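Local coordinates for protein esterase (uncultured bacterium FLS12, PDB 4RGY) that is a low-temperature-active alkaline esterase of the alpha/beta-hydrolase superfamily, probably cleaving carboxylic esters through a serine nucleophile, at residues A[243-247]-A[248-252]. Residues are numbered along the deposited sequence; the frame is centred on the assembly and turned at random.
Sequences GEHEW and GYWDA
The six-membered ring of Trp250 lies between His245 and Trp247, presenting its CZ2-CH2 edge to one and its CE3-CZ3 edge to the other in two T-shaped contacts. CH2 stands over the centre of the imidazole, with planes at 87°, while CE3 lies 3.4 Å from Trp247 CD2, over the face of that indole. A broad, rigid indole suits this tightly packed side, for it reaches both rings at once; Glu246 O rests on its face, 3.3 Å from Trp250 CE3, and its NE1 is anchored by Ser150. The loose solvent side belongs to exposed Glu244, which points away. Glu246, partly exposed, is the firmly bonded N-cap of helix 247-260: a bend at chi2 (87°) turns its carboxylate back, and OE2 accepts from Gly248 N at 2.8 Å, OE1 from Tyr249 N at 2.9 Å, both from above the carboxylate plane. Replacing Glu246 with alanine would probably deprive Gly248 N of its cap and leave Tyr249 N little beyond a weak bond to the residue's backbone O. Gly248 fits because a CB would clash with Glu246 OE1. His245 ND1 hydrogen-bonds Asp216 and NE2, weakly, Ser126, consistent with the histidine loop of an alpha/beta-hydrolase Ser-His-Asp catalytic triad.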
ATOM      1  N   GLY A 243     -30.135  -0.590 -14.532  1.00 20.05           N
ATOM      2  CA  GLY A 243     -28.810  -0.925 -14.052  1.00 20.04           C
ATOM      3  C   GLY A 243     -28.558  -2.409 -13.969  1.00 20.15           C
ATOM      4  O   GLY A 243     -29.482  -3.223 -13.884  1.00 19.97           O
ATOM      5  N   GLU A 244     -27.278  -2.753 -14.002  1.00 19.80           N
ATOM      6  CA  GLU A 244     -26.827  -4.123 -13.874  1.00 19.92           C
ATOM      7  C   GLU A 244     -25.956  -4.259 -12.625  1.00 16.52           C
ATOM      8  O   GLU A 244     -25.819  -3.310 -11.841  1.00 17.36           O
ATOM      9  CB  GLU A 244     -26.052  -4.534 -15.127  1.00 23.63           C
ATOM     10  CG  GLU A 244     -26.827  -4.311 -16.425  1.00 28.48           C
ATOM     11  CD  GLU A 244     -26.107  -4.859 -17.639  1.00 33.12           C
ATOM     12  OE1 GLU A 244     -24.983  -4.400 -17.920  1.00 39.44           O
ATOM     13  OE2 GLU A 244     -26.667  -5.749 -18.310  1.00 40.51           O
ATOM     14  N   HIS A 245     -25.364  -5.434 -12.452  1.00 17.09           N
ATOM     15  CA  HIS A 245     -24.494  -5.707 -11.309  1.00 16.92           C
ATOM     16  C   HIS A 245     -23.101  -5.185 -11.616  1.00 15.82           C
ATOM     17  O   HIS A 245     -22.186  -5.954 -11.925  1.00 17.86           O
ATOM     18  CB  HIS A 245     -24.441  -7.214 -11.038  1.00 15.44           C
ATOM     19  CG  HIS A 245     -24.157  -7.571  -9.609  1.00 15.34           C
ATOM     20  ND1 HIS A 245     -25.084  -7.398  -8.607  1.00 15.64           N
ATOM     21  CD2 HIS A 245     -23.060  -8.110  -9.020  1.00 16.95           C
ATOM     22  CE1 HIS A 245     -24.574  -7.810  -7.459  1.00 16.44           C
ATOM     23  NE2 HIS A 245     -23.347  -8.247  -7.682  1.00 15.98           N
ATOM     24  N   GLU A 246     -22.944  -3.874 -11.532  1.00 16.06           N
ATOM     25  CA  GLU A 246     -21.690  -3.248 -11.900  1.00 16.32           C
ATOM     26  C   GLU A 246     -21.499  -1.940 -11.160  1.00 15.02           C
ATOM     27  O   GLU A 246     -22.455  -1.343 -10.646  1.00 14.16           O
ATOM     28  CB  GLU A 246     -21.602  -3.059 -13.420  1.00 18.09           C
ATOM     29  CG  GLU A 246     -22.667  -2.158 -14.009  1.00 18.53           C
ATOM     30  CD  GLU A 246     -22.270  -0.695 -13.980  1.00 18.89           C
ATOM     31  OE1 GLU A 246     -23.159   0.165 -13.794  1.00 20.97           O
ATOM     32  OE2 GLU A 246     -21.073  -0.399 -14.167  1.00 20.48           O
ATOM     33  N   TRP A 247     -20.256  -1.473 -11.147  1.00 14.42           N
ATOM     34  CA  TRP A 247     -19.839  -0.396 -10.264  1.00 14.67           C
ATOM     35  C   TRP A 247     -20.296   1.014 -10.635  1.00 14.56           C
ATOM     36  O   TRP A 247     -20.344   1.883  -9.764  1.00 14.80           O
ATOM     37  CB  TRP A 247     -18.323  -0.457 -10.038  1.00 15.17           C
ATOM     38  CG  TRP A 247     -17.970  -1.535  -9.083  1.00 14.46           C
ATOM     39  CD1 TRP A 247     -17.542  -2.800  -9.380  1.00 14.20           C
ATOM     40  CD2 TRP A 247     -18.043  -1.456  -7.661  1.00 13.99           C
ATOM     41  NE1 TRP A 247     -17.337  -3.510  -8.215  1.00 13.00           N
ATOM     42  CE2 TRP A 247     -17.645  -2.704  -7.149  1.00 13.54           C
ATOM     43  CE3 TRP A 247     -18.402  -0.445  -6.766  1.00 12.55           C
ATOM     44  CZ2 TRP A 247     -17.608  -2.969  -5.783  1.00 13.35           C
ATOM     45  CZ3 TRP A 247     -18.359  -0.709  -5.411  1.00 12.80           C
ATOM     46  CH2 TRP A 247     -17.956  -1.957  -4.931  1.00 13.36           C
ATOM     47  N   GLY A 248     -20.615   1.251 -11.908  1.00 14.51           N
ATOM     48  CA  GLY A 248     -21.234   2.511 -12.290  1.00 16.71           C
ATOM     49  C   GLY A 248     -22.510   2.751 -11.496  1.00 14.56           C
ATOM     50  O   GLY A 248     -22.728   3.831 -10.947  1.00 14.75           O
ATOM     51  N   TYR A 249     -23.345   1.723 -11.410  1.00 14.29           N
ATOM     52  CA  TYR A 249     -24.589   1.822 -10.656  1.00 14.54           C
ATOM     53  C   TYR A 249     -24.324   2.067  -9.161  1.00 12.57           C
ATOM     54  O   TYR A 249     -24.950   2.928  -8.556  1.00 14.33           O
ATOM     55  CB  TYR A 249     -25.443   0.567 -10.898  1.00 15.17           C
ATOM     56  CG  TYR A 249     -26.713   0.506 -10.090  1.00 13.84           C
ATOM     57  CD1 TYR A 249     -27.833   1.249 -10.458  1.00 15.56           C
ATOM     58  CD2 TYR A 249     -26.795  -0.296  -8.958  1.00 15.12           C
ATOM     59  CE1 TYR A 249     -28.998   1.193  -9.710  1.00 16.85           C
ATOM     60  CE2 TYR A 249     -27.954  -0.356  -8.206  1.00 15.16           C
ATOM     61  CZ  TYR A 249     -29.043   0.396  -8.592  1.00 15.52           C
ATOM     62  OH  TYR A 249     -30.187   0.348  -7.845  1.00 15.08           O
ATOM     63  N   TRP A 250     -23.377   1.346  -8.567  1.00 13.23           N
ATOM     64  CA  TRP A 250     -23.105   1.526  -7.135  1.00 13.72           C
ATOM     65  C   TRP A 250     -22.453   2.869  -6.817  1.00 13.05           C
ATOM     66  O   TRP A 250     -22.693   3.438  -5.753  1.00 14.97           O
ATOM     67  CB  TRP A 250     -22.280   0.360  -6.586  1.00 12.31           C
ATOM     68  CG  TRP A 250     -23.045  -0.913  -6.786  1.00 14.16           C
ATOM     69  CD1 TRP A 250     -24.375  -1.101  -6.562  1.00 15.10           C
ATOM     70  CD2 TRP A 250     -22.553  -2.139  -7.342  1.00 13.78           C
ATOM     71  NE1 TRP A 250     -24.737  -2.378  -6.908  1.00 13.43           N
ATOM     72  CE2 TRP A 250     -23.636  -3.041  -7.387  1.00 14.19           C
ATOM     73  CE3 TRP A 250     -21.295  -2.571  -7.781  1.00 12.72           C
ATOM     74  CZ2 TRP A 250     -23.505  -4.338  -7.873  1.00 14.93           C
ATOM     75  CZ3 TRP A 250     -21.167  -3.856  -8.266  1.00 15.09           C
ATOM     76  CH2 TRP A 250     -22.268  -4.733  -8.305  1.00 14.35           C
ATOM     77  N   ASP A 251     -21.642   3.380  -7.741  1.00 13.30           N
ATOM     78  CA  ASP A 251     -21.038   4.694  -7.581  1.00 13.48           C
ATOM     79  C   ASP A 251     -22.129   5.759  -7.499  1.00 16.14           C
ATOM     80  O   ASP A 251     -22.038   6.688  -6.697  1.00 15.74           O
ATOM     81  CB  ASP A 251     -20.091   4.989  -8.752  1.00 14.22           C
ATOM     82  CG  ASP A 251     -19.375   6.327  -8.610  1.00 17.78           C
ATOM     83  OD1 ASP A 251     -18.535   6.473  -7.703  1.00 14.61           O
ATOM     84  OD2 ASP A 251     -19.644   7.240  -9.414  1.00 24.56           O
ATOM     85  N   ALA A 252     -23.162   5.625  -8.327  1.00 14.85           N
ATOM     86  CA  ALA A 252     -24.288   6.549  -8.292  1.00 15.69           C
ATOM     87  C   ALA A 252     -25.123   6.332  -7.033  1.00 14.90           C
ATOM     88  O   ALA A 252     -25.458   7.277  -6.319  1.00 16.06           O
ATOM     89  CB  ALA A 252     -25.153   6.372  -9.535  1.00 16.76           C
TER